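Methylocystis parvus OBBP MbnE (Methylocystis parvus OBBP, PDB 5ICQ) probably binds the copper-chelating peptide methanobactin in the periplasm, as a solute-binding protein that would hand it to an uptake system. Local coordinates at residues G63-V68 against F260-L265; Q89-N94 against A236-K241; R395-E400 against S563-V568. All blocks are in the same frame, centred on the assembly; numbering follows the deposited sequence.

Contact 1: residues G63-V68 against F260-L265; sequences GGRLRV and FDEIDL. With SO4 (sulfate ion), chain B.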
loop_
_atom_site.group_PDB
_atom_site.type_symbol
_atom_site.label_atom_id
_atom_site.label_comp_id
_atom_site.label_asym_id
_atom_site.label_seq_id
_atom_site.Cartn_x
_atom_site.Cartn_y
_atom_site.Cartn_z
ATOM N N GLY A 63 -9.749 -10.085 -27.499
ATOM C CA GLY A 63 -10.409 -11.376 -27.524
ATOM C C GLY A 63 -9.949 -12.277 -26.395
ATOM O O GLY A 63 -8.977 -12.006 -25.691
ATOM N N GLY A 64 -10.689 -13.370 -26.234
ATOM C CA GLY A 64 -10.299 -14.436 -25.336
ATOM C C GLY A 64 -10.797 -14.240 -23.915
ATOM O O GLY A 64 -11.278 -13.175 -23.519
ATOM N N ARG A 65 -10.682 -15.313 -23.130
ATOM C CA ARG A 65 -11.066 -15.309 -21.726
ATOM C C ARG A 65 -9.823 -15.422 -20.856
ATOM O O ARG A 65 -9.025 -16.348 -21.029
ATOM C CB ARG A 65 -12.023 -16.461 -21.414
ATOM C CG ARG A 65 -12.292 -16.660 -19.916
ATOM C CD ARG A 65 -13.319 -17.778 -19.639
ATOM N NE ARG A 65 -14.649 -17.451 -20.152
ATOM C CZ ARG A 65 -15.771 -18.044 -19.754
ATOM N NH1 ARG A 65 -15.725 -18.992 -18.826
ATOM N NH2 ARG A 65 -16.945 -17.687 -20.276
ATOM N N LEU A 66 -9.661 -14.490 -19.920
ATOM C CA LEU A 66 -8.615 -14.610 -18.905
ATOM C C LEU A 66 -9.181 -15.328 -17.689
ATOM O O LEU A 66 -10.247 -14.959 -17.191
ATOM C CB LEU A 66 -8.086 -13.238 -18.487
ATOM C CG LEU A 66 -7.081 -13.186 -17.324
ATOM C CD1 LEU A 66 -5.737 -13.833 -17.716
ATOM C CD2 LEU A 66 -6.880 -11.739 -16.870
ATOM N N ARG A 67 -8.471 -16.349 -17.209
ATOM C CA ARG A 67 -8.865 -17.057 -15.999
ATOM C C ARG A 67 -7.945 -16.610 -14.875
ATOM O O ARG A 67 -6.739 -16.899 -14.894
ATOM C CB ARG A 67 -8.816 -18.573 -16.180
ATOM C CG ARG A 67 -9.914 -19.139 -17.086
ATOM C CD ARG A 67 -9.458 -19.171 -18.531
ATOM N NE ARG A 67 -8.119 -19.739 -18.635
ATOM C CZ ARG A 67 -7.849 -21.039 -18.632
ATOM N NH1 ARG A 67 -8.832 -21.928 -18.550
ATOM N NH2 ARG A 67 -6.588 -21.447 -18.718
ATOM N N VAL A 68 -8.533 -15.912 -13.904
ATOM C CA VAL A 68 -7.860 -15.343 -12.744
ATOM C C VAL A 68 -8.243 -16.160 -11.519
ATOM O O VAL A 68 -9.406 -16.557 -11.368
ATOM C CB VAL A 68 -8.273 -13.865 -12.570
ATOM C CG1 VAL A 68 -7.879 -13.338 -11.206
ATOM C CG2 VAL A 68 -7.669 -13.015 -13.676
ATOM N N PHE A 260 -8.938 -8.583 -23.019
ATOM C CA PHE A 260 -9.695 -9.823 -22.971
ATOM C C PHE A 260 -11.176 -9.536 -23.170
ATOM O O PHE A 260 -11.697 -8.520 -22.699
ATOM C CB PHE A 260 -9.471 -10.533 -21.637
ATOM C CG PHE A 260 -8.033 -10.862 -21.372
ATOM C CD1 PHE A 260 -7.428 -11.914 -22.035
ATOM C CD2 PHE A 260 -7.282 -10.108 -20.470
ATOM C CE1 PHE A 260 -6.099 -12.227 -21.813
ATOM C CE2 PHE A 260 -5.948 -10.411 -20.240
ATOM C CZ PHE A 260 -5.355 -11.476 -20.917
ATOM N N ASP A 261 -11.857 -10.441 -23.880
ATOM C CA ASP A 261 -13.300 -10.297 -24.042
ATOM C C ASP A 261 -14.038 -10.682 -22.769
ATOM O O ASP A 261 -15.130 -10.166 -22.504
ATOM C CB ASP A 261 -13.794 -11.140 -25.223
ATOM C CG ASP A 261 -13.500 -10.489 -26.581
ATOM O OD1 ASP A 261 -13.137 -9.289 -26.619
ATOM O OD2 ASP A 261 -13.656 -11.172 -27.617
ATOM N N GLU A 262 -13.447 -11.557 -21.958
ATOM C CA GLU A 262 -14.055 -12.023 -20.723
ATOM C C GLU A 262 -12.971 -12.222 -19.683
ATOM O O GLU A 262 -11.850 -12.618 -20.009
ATOM C CB GLU A 262 -14.803 -13.359 -20.907
ATOM C CG GLU A 262 -16.116 -13.253 -21.662
ATOM C CD GLU A 262 -16.575 -14.588 -22.212
ATOM O OE1 GLU A 262 -17.134 -14.606 -23.327
ATOM O OE2 GLU A 262 -16.364 -15.619 -21.537
ATOM N N ILE A 263 -13.322 -11.966 -18.426
ATOM C CA ILE A 263 -12.436 -12.211 -17.295
ATOM C C ILE A 263 -13.206 -13.050 -16.287
ATOM O O ILE A 263 -14.243 -12.606 -15.780
ATOM C CB ILE A 263 -11.958 -10.914 -16.632
ATOM C CG1 ILE A 263 -11.258 -10.019 -17.662
ATOM C CG2 ILE A 263 -11.033 -11.263 -15.446
ATOM C CD1 ILE A 263 -11.094 -8.594 -17.198
ATOM N N ASP A 264 -12.698 -14.241 -15.984
ATOM C CA ASP A 264 -13.340 -15.146 -15.033
ATOM C C ASP A 264 -12.504 -15.181 -13.761
ATOM O O ASP A 264 -11.392 -15.725 -13.755
ATOM C CB ASP A 264 -13.497 -16.542 -15.631
ATOM C CG ASP A 264 -14.277 -17.487 -14.718
ATOM O OD1 ASP A 264 -15.049 -17.000 -13.861
ATOM O OD2 ASP A 264 -14.120 -18.717 -14.860
ATOM N N LEU A 265 -13.029 -14.581 -12.694
ATOM C CA LEU A 265 -12.339 -14.517 -11.408
ATOM C C LEU A 265 -12.848 -15.662 -10.541
ATOM O O LEU A 265 -13.996 -15.635 -10.088
ATOM C CB LEU A 265 -12.570 -13.174 -10.715
ATOM C CG LEU A 265 -12.021 -11.942 -11.448
ATOM C CD1 LEU A 265 -13.099 -11.294 -12.307
ATOM C CD2 LEU A 265 -11.430 -10.929 -10.479
HETATM S S SO4 B . -19.346 -20.152 -18.448
HETATM O O1 SO4 B . -20.598 -19.405 -18.430
HETATM O O2 SO4 B . -19.180 -20.909 -17.213
HETATM O O3 SO4 B . -19.334 -21.087 -19.572
HETATM O O4 SO4 B . -18.252 -19.204 -18.592
HETATM O O HOH W 1 -13.672 -20.053 -17.162
#
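Leu66 lies over one face of the Phe260 ring in a CH-pi contact, its CB 3.6 Å from the ring centroid; the approach is only 7° off the normal, and the edge of the same ring meets Gly64 O. With CG anti to the backbone N, Leu66 sends its methyls past the rim at the CE2 and CZ end, CD2 lying 3.7 Å from Phe260 CE2, and Ile584 covers both residues from a neighbouring strand. The other flat group, the Arg65 guanidinium, is met at its edge. Glu262 OE2 accepts from Arg65 NE at 2.9 Å and from Arg65 NH2, so close that the exact length is doubtful, with the carboxylate turned 60° from the guanidinium plane. A sulfate, probably from the crystallisation liquor, places O4 between NH1 and NH2, and a water links NH1 to Asp264 OD2.

Between these two groups run two parallel strands in register, Arg65 beside Glu262 through Val68 beside Leu265. Leu66 N donates to Glu262 O, Asp264 N gives a nearly straight bond to Leu66 O (2.8 Å, 177°), and Val68 N donates to Asp264 O. Gly64 O, accepting from Glu262 N, opens the pairing. The positive phi of Gly63 and Gly64 suits residues without a side chain. Strand 65-71 is one of the two outermost strands of a four-stranded mixed sheet.

Alternation divides the sheet cleanly: Leu66, Val68, Ile263 and Leu265 form the apolar face, where Val68 CG2 meets Ile263 CG2 at 4.2 Å, while Arg65, Arg67, Glu262 and Asp264 line the polar one. Asp264 OD1 pairs with Arg237 and Arg67 with Asp284, so each of these charged side chains has an oppositely charged partner. The acids probably offset much of the arginines' charge; the anion is held where Arg65 and Arg237 both turn N-H groups to it.

Contact 2: residues Q89-N94 against A236-K241; sequences QGLVGN and ARLLLK. With SO4 (sulfate ion), chain B.
The loop 89-94 has no regular structure and lies beside strand 237-241, its nearest alpha carbons, those of Asn94 and Leu240, being 8.4 Å apart, so side chains must span the gap. Leu240 CD1 comes up to Gly90 O at 3.6 Å and also meets the amide of Asn94, 3.9 Å from ND2, the two side chains crossing at about a right angle. That amide is held in turn: Asn94 ND2 donates to Gly90 O over 2.9 Å, with the oxygen close to the amide plane, and has Thr601 as a further partner. Gly90 suits the turn because its backbone angles would jam a CB against the preceding carbonyl.

Leu238 and Leu240, two residues apart, point to the same side of the mixed four-stranded sheet, whose strand 237-242 begins at a classic beta bulge where Ala236 and Arg237 both face Gln233. Leu238, with CG anti to the backbone N (chi1 171°), sends CD2 to Leu91 CD2 at 3.9 Å and to Gln89 O at 3.7 Å. On the sheet's other side, the Arg237 guanidinium has Leu239 CB over one face and the sulfate at its edge, where Arg237 NH2 donates to sulfate O4 at 3.1 Å; Asp231 and Asp264 take NH1 and NE.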
loop_
_atom_site.group_PDB
_atom_site.type_symbol
_atom_site.label_atom_id
_atom_site.label_comp_id
_atom_site.label_asym_id
_atom_site.label_seq_id
_atom_site.Cartn_x
_atom_site.Cartn_y
_atom_site.Cartn_z
ATOM N N GLN A 89 -13.030 -8.922 -5.961
ATOM C CA GLN A 89 -12.082 -8.033 -6.610
ATOM C C GLN A 89 -12.413 -7.942 -8.094
ATOM O O GLN A 89 -13.265 -8.661 -8.606
ATOM C CB GLN A 89 -10.649 -8.525 -6.409
ATOM C CG GLN A 89 -10.148 -8.349 -4.997
ATOM C CD GLN A 89 -8.858 -9.108 -4.764
ATOM O OE1 GLN A 89 -8.839 -10.126 -4.074
ATOM N NE2 GLN A 89 -7.777 -8.628 -5.360
ATOM N N GLY A 90 -11.736 -7.029 -8.784
ATOM C CA GLY A 90 -11.950 -6.877 -10.206
ATOM C C GLY A 90 -13.053 -5.916 -10.590
ATOM O O GLY A 90 -13.320 -5.764 -11.785
ATOM N N LEU A 91 -13.703 -5.255 -9.623
ATOM C CA LEU A 91 -14.811 -4.369 -9.977
ATOM C C LEU A 91 -14.357 -2.938 -10.196
ATOM O O LEU A 91 -14.870 -2.247 -11.085
ATOM C CB LEU A 91 -15.888 -4.406 -8.889
ATOM C CG LEU A 91 -16.557 -5.763 -8.723
ATOM C CD1 LEU A 91 -17.365 -5.806 -7.408
ATOM C CD2 LEU A 91 -17.447 -6.051 -9.910
ATOM N N VAL A 92 -13.416 -2.468 -9.386
ATOM C CA VAL A 92 -12.883 -1.132 -9.582
ATOM C C VAL A 92 -12.127 -1.103 -10.899
ATOM O O VAL A 92 -11.392 -2.046 -11.230
ATOM C CB VAL A 92 -11.983 -0.747 -8.395
ATOM C CG1 VAL A 92 -11.339 0.614 -8.623
ATOM C CG2 VAL A 92 -12.795 -0.755 -7.095
ATOM N N GLY A 93 -12.327 -0.039 -11.678
ATOM C CA GLY A 93 -11.643 0.084 -12.953
ATOM C C GLY A 93 -12.386 -0.616 -14.076
ATOM O O GLY A 93 -12.759 0.020 -15.064
ATOM N N ASN A 94 -12.619 -1.925 -13.924
ATOM C CA ASN A 94 -13.332 -2.686 -14.951
ATOM C C ASN A 94 -14.798 -2.283 -15.041
ATOM O O ASN A 94 -15.370 -2.246 -16.139
ATOM C CB ASN A 94 -13.230 -4.182 -14.665
ATOM C CG ASN A 94 -11.825 -4.717 -14.862
ATOM O OD1 ASN A 94 -11.118 -4.321 -15.799
ATOM N ND2 ASN A 94 -11.410 -5.611 -13.978
ATOM N N ALA A 236 -17.560 -18.285 -5.314
ATOM C CA ALA A 236 -17.032 -19.217 -6.300
ATOM C C ALA A 236 -16.439 -18.492 -7.497
ATOM O O ALA A 236 -15.255 -18.680 -7.796
ATOM C CB ALA A 236 -18.124 -20.193 -6.752
ATOM N N ARG A 237 -17.220 -17.666 -8.193
ATOM C CA ARG A 237 -16.693 -17.036 -9.396
ATOM C C ARG A 237 -17.443 -15.745 -9.682
ATOM O O ARG A 237 -18.616 -15.592 -9.331
ATOM C CB ARG A 237 -16.761 -17.977 -10.610
ATOM C CG ARG A 237 -18.153 -18.316 -11.109
ATOM C CD ARG A 237 -18.546 -17.466 -12.322
ATOM N NE ARG A 237 -17.788 -17.835 -13.514
ATOM C CZ ARG A 237 -18.323 -18.320 -14.630
ATOM N NH1 ARG A 237 -19.636 -18.497 -14.735
ATOM N NH2 ARG A 237 -17.538 -18.615 -15.654
ATOM N N LEU A 238 -16.728 -14.819 -10.313
ATOM C CA LEU A 238 -17.292 -13.600 -10.879
ATOM C C LEU A 238 -16.856 -13.553 -12.336
ATOM O O LEU A 238 -15.657 -13.623 -12.621
ATOM C CB LEU A 238 -16.798 -12.371 -10.114
ATOM C CG LEU A 238 -17.143 -11.010 -10.716
ATOM C CD1 LEU A 238 -18.653 -10.840 -10.744
ATOM C CD2 LEU A 238 -16.470 -9.873 -9.931
ATOM N N LEU A 239 -17.814 -13.496 -13.255
ATOM C CA LEU A 239 -17.514 -13.448 -14.683
ATOM C C LEU A 239 -17.802 -12.052 -15.220
ATOM O O LEU A 239 -18.936 -11.561 -15.128
ATOM C CB LEU A 239 -18.314 -14.488 -15.466
ATOM C CG LEU A 239 -18.062 -14.478 -16.985
ATOM C CD1 LEU A 239 -16.635 -14.918 -17.326
ATOM C CD2 LEU A 239 -19.086 -15.336 -17.731
ATOM N N LEU A 240 -16.778 -11.427 -15.783
ATOM C CA LEU A 240 -16.889 -10.136 -16.439
ATOM C C LEU A 240 -16.869 -10.342 -17.944
ATOM O O LEU A 240 -16.107 -11.163 -18.453
ATOM C CB LEU A 240 -15.732 -9.221 -16.042
ATOM C CG LEU A 240 -15.535 -9.019 -14.545
ATOM C CD1 LEU A 240 -14.404 -8.035 -14.311
ATOM C CD2 LEU A 240 -16.839 -8.541 -13.910
ATOM N N LYS A 241 -17.705 -9.598 -18.653
ATOM C CA LYS A 241 -17.762 -9.687 -20.103
ATOM C C LYS A 241 -17.701 -8.278 -20.670
ATOM O O LYS A 241 -18.330 -7.362 -20.135
ATOM C CB LYS A 241 -19.046 -10.406 -20.556
ATOM C CG LYS A 241 -19.183 -10.535 -22.053
ATOM C CD LYS A 241 -20.258 -11.551 -22.399
ATOM C CE LYS A 241 -20.349 -11.777 -23.899
ATOM N NZ LYS A 241 -21.469 -12.717 -24.211
HETATM S S SO4 B . -19.346 -20.152 -18.448
HETATM O O1 SO4 B . -20.598 -19.405 -18.430
HETATM O O2 SO4 B . -19.180 -20.909 -17.213
HETATM O O3 SO4 B . -19.334 -21.087 -19.572
HETATM O O4 SO4 B . -18.252 -19.204 -18.592
#

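Contact 3: residues R395-E400 against S563-V568; sequences RAEILE and SGFYVV. With SO4 (sulfate ion), chain D.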
loop_
_atom_site.group_PDB
_atom_site.type_symbol
_atom_site.label_atom_id
_atom_site.label_comp_id
_atom_site.label_asym_id
_atom_site.label_seq_id
_atom_site.Cartn_x
_atom_site.Cartn_y
_atom_site.Cartn_z
ATOM N N ARG A 395 19.806 10.974 14.605
ATOM C CA ARG A 395 21.136 10.542 15.023
ATOM C C ARG A 395 22.158 10.797 13.913
ATOM O O ARG A 395 21.854 10.657 12.722
ATOM C CB ARG A 395 21.117 9.056 15.396
ATOM C CG ARG A 395 20.302 8.731 16.665
ATOM C CD ARG A 395 21.011 7.672 17.515
ATOM N NE ARG A 395 22.245 8.183 18.112
ATOM C CZ ARG A 395 23.190 7.420 18.655
ATOM N NH1 ARG A 395 23.048 6.100 18.675
ATOM N NH2 ARG A 395 24.280 7.977 19.177
ATOM N N ALA A 396 23.393 11.147 14.310
ATOM C CA ALA A 396 24.424 11.477 13.324
ATOM C C ALA A 396 24.633 10.345 12.325
ATOM O O ALA A 396 24.833 10.596 11.130
ATOM C CB ALA A 396 25.746 11.813 14.024
ATOM N N GLU A 397 24.587 9.091 12.797
ATOM C CA GLU A 397 24.805 7.944 11.914
ATOM C C GLU A 397 23.751 7.901 10.812
ATOM O O GLU A 397 24.037 7.529 9.666
ATOM C CB GLU A 397 24.785 6.645 12.737
ATOM C CG GLU A 397 23.465 6.416 13.518
ATOM C CD GLU A 397 23.481 5.216 14.464
ATOM O OE1 GLU A 397 24.449 4.423 14.451
ATOM O OE2 GLU A 397 22.500 5.062 15.223
ATOM N N ILE A 398 22.531 8.318 11.132
ATOM C CA ILE A 398 21.459 8.331 10.144
ATOM C C ILE A 398 21.495 9.608 9.308
ATOM O O ILE A 398 21.217 9.583 8.098
ATOM C CB ILE A 398 20.121 8.131 10.881
ATOM C CG1 ILE A 398 20.039 6.675 11.356
ATOM C CG2 ILE A 398 18.936 8.495 9.981
ATOM C CD1 ILE A 398 18.949 6.388 12.367
ATOM N N LEU A 399 21.864 10.734 9.923
ATOM C CA LEU A 399 21.935 11.997 9.190
ATOM C C LEU A 399 22.937 11.905 8.042
ATOM O O LEU A 399 22.702 12.445 6.958
ATOM C CB LEU A 399 22.316 13.141 10.134
ATOM C CG LEU A 399 22.264 14.568 9.562
ATOM C CD1 LEU A 399 20.834 14.989 9.262
ATOM C CD2 LEU A 399 22.923 15.560 10.518
ATOM N N GLU A 400 24.043 11.195 8.248
ATOM C CA GLU A 400 25.083 11.128 7.228
ATOM C C GLU A 400 24.910 9.959 6.257
ATOM O O GLU A 400 25.729 9.804 5.343
ATOM C CB GLU A 400 26.462 11.071 7.896
ATOM C CG GLU A 400 26.752 12.266 8.814
ATOM C CD GLU A 400 26.501 13.632 8.154
ATOM O OE1 GLU A 400 26.678 13.764 6.923
ATOM O OE2 GLU A 400 26.137 14.586 8.877
ATOM N N SER A 563 15.478 7.278 13.379
ATOM C CA SER A 563 16.255 7.703 14.539
ATOM C C SER A 563 15.523 7.489 15.850
ATOM O O SER A 563 16.156 7.569 16.907
ATOM C CB SER A 563 16.642 9.179 14.422
ATOM O OG SER A 563 17.592 9.342 13.390
ATOM N N GLY A 564 14.218 7.242 15.808
ATOM C CA GLY A 564 13.485 6.914 17.013
ATOM C C GLY A 564 13.548 5.459 17.415
ATOM O O GLY A 564 13.212 5.130 18.558
ATOM N N PHE A 565 13.981 4.577 16.512
ATOM C CA PHE A 565 14.044 3.145 16.802
ATOM C C PHE A 565 12.724 2.659 17.393
ATOM O O PHE A 565 12.683 1.946 18.403
ATOM C CB PHE A 565 15.237 2.836 17.716
ATOM C CG PHE A 565 16.540 3.217 17.082
ATOM C CD1 PHE A 565 17.164 2.349 16.201
ATOM C CD2 PHE A 565 17.082 4.490 17.272
ATOM C CE1 PHE A 565 18.351 2.721 15.557
ATOM C CE2 PHE A 565 18.263 4.869 16.637
ATOM C CZ PHE A 565 18.897 3.984 15.778
ATOM N N TYR A 566 11.629 3.073 16.748
ATOM C CA TYR A 566 10.306 2.622 17.158
ATOM C C TYR A 566 10.054 1.185 16.751
ATOM O O TYR A 566 9.190 0.520 17.342
ATOM C CB TYR A 566 9.225 3.520 16.550
ATOM C CG TYR A 566 9.389 4.969 16.943
ATOM C CD1 TYR A 566 9.108 5.395 18.238
ATOM C CD2 TYR A 566 9.836 5.911 16.019
ATOM C CE1 TYR A 566 9.269 6.737 18.609
ATOM C CE2 TYR A 566 9.997 7.246 16.380
ATOM C CZ TYR A 566 9.719 7.644 17.671
ATOM O OH TYR A 566 9.876 8.966 17.996
ATOM N N VAL A 567 10.769 0.706 15.738
ATOM C CA VAL A 567 10.563 -0.629 15.196
ATOM C C VAL A 567 11.930 -1.265 15.009
ATOM O O VAL A 567 12.942 -0.573 14.870
ATOM C CB VAL A 567 9.795 -0.622 13.847
ATOM C CG1 VAL A 567 8.498 0.139 13.958
ATOM C CG2 VAL A 567 10.650 -0.003 12.769
ATOM N N VAL A 568 11.962 -2.594 15.038
ATOM C CA VAL A 568 13.102 -3.353 14.532
ATOM C C VAL A 568 12.730 -3.807 13.128
ATOM O O VAL A 568 11.862 -4.685 12.982
ATOM C CB VAL A 568 13.444 -4.549 15.428
ATOM C CG1 VAL A 568 14.686 -5.287 14.877
ATOM C CG2 VAL A 568 13.697 -4.079 16.851
HETATM S S SO4 D . 24.176 11.326 18.096
HETATM O O1 SO4 D . 24.941 12.268 18.909
HETATM O O2 SO4 D . 23.110 10.739 18.903
HETATM O O3 SO4 D . 25.069 10.278 17.610
HETATM O O4 SO4 D . 23.605 12.055 16.971
#
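Arg395 and Ser563 make the one hydrogen bond between the segments: the backbone N of Arg395 donates to Ser563 OG at 3.0 Å, with an N-H...O angle of 159°. OG lies anti to the carbonyl carbon of its own residue (chi1 -69°), a setting that also lets it bond to Arg559 O one turn back in helix 547-563. A small hydroxyl suits this buried spot, since it can accept from Arg395 N and bond to Arg559 O, main-chain atoms of two separate segments. An alanine here is likely to leave Arg395 N without its acceptor and to weaken the tie between the start of helix 396-399 and the end of helix 547-563.

Van der Waals contacts gather round the same place. Ile398 points its CD1 at Ser563, 3.4 Å from OG, and also reaches Phe565 CZ at 4.2 Å. Phe565, just past the helix end and with positive phi, turns its ring edge to the short helix, where Arg395 CD lies 4.0 Å from Phe565 CE2.

The charged contacts lie toward solvent. Arg395 occupies the N-cap position of helix 396-399, and bends at chi2 and chi3 carry its guanidinium to a sulfate, probably from the crystallisation liquor. NE and NH2 both donate to O2, NH2 also to O3, while Ala396 N donates to sulfate O4 at 2.8 Å. Arg395 NH1 pairs with Glu340; Glu397 OE2 is also near NH1, but out of the guanidinium plane, so that long pairing is electrostatic. The carboxylates of Glu340 and Glu397 lie close together, two like charges near one arginine. The Glu397 and Phe565 side chains come from opposite directions, OE2 meeting the ring edge at CZ.

The partial positive charge expected at a helix N-terminus would probably add to that of Arg395, which is consistent with an anion settling here.

Contacts 1 and 2 belong to one sheet and touch: their centres are about 10 Å apart, and strand 237-242 pairs antiparallel with strand 262-268, with Ile263 O 2.8 Å from Leu240 N. Contact 1 adds strand 65-71 to the edge, whereas contact 2 packs a loop on the apolar face. One sulfate joins them on the polar face, held by Arg65 and Arg237. Contact 3 stands on the other side of the chain's centre, its own centre about 48 Å from that of contact 1 and about 44 Å from that of contact 2, and it grips a different sulfate. The sulfates do not by themselves locate the methanobactin site.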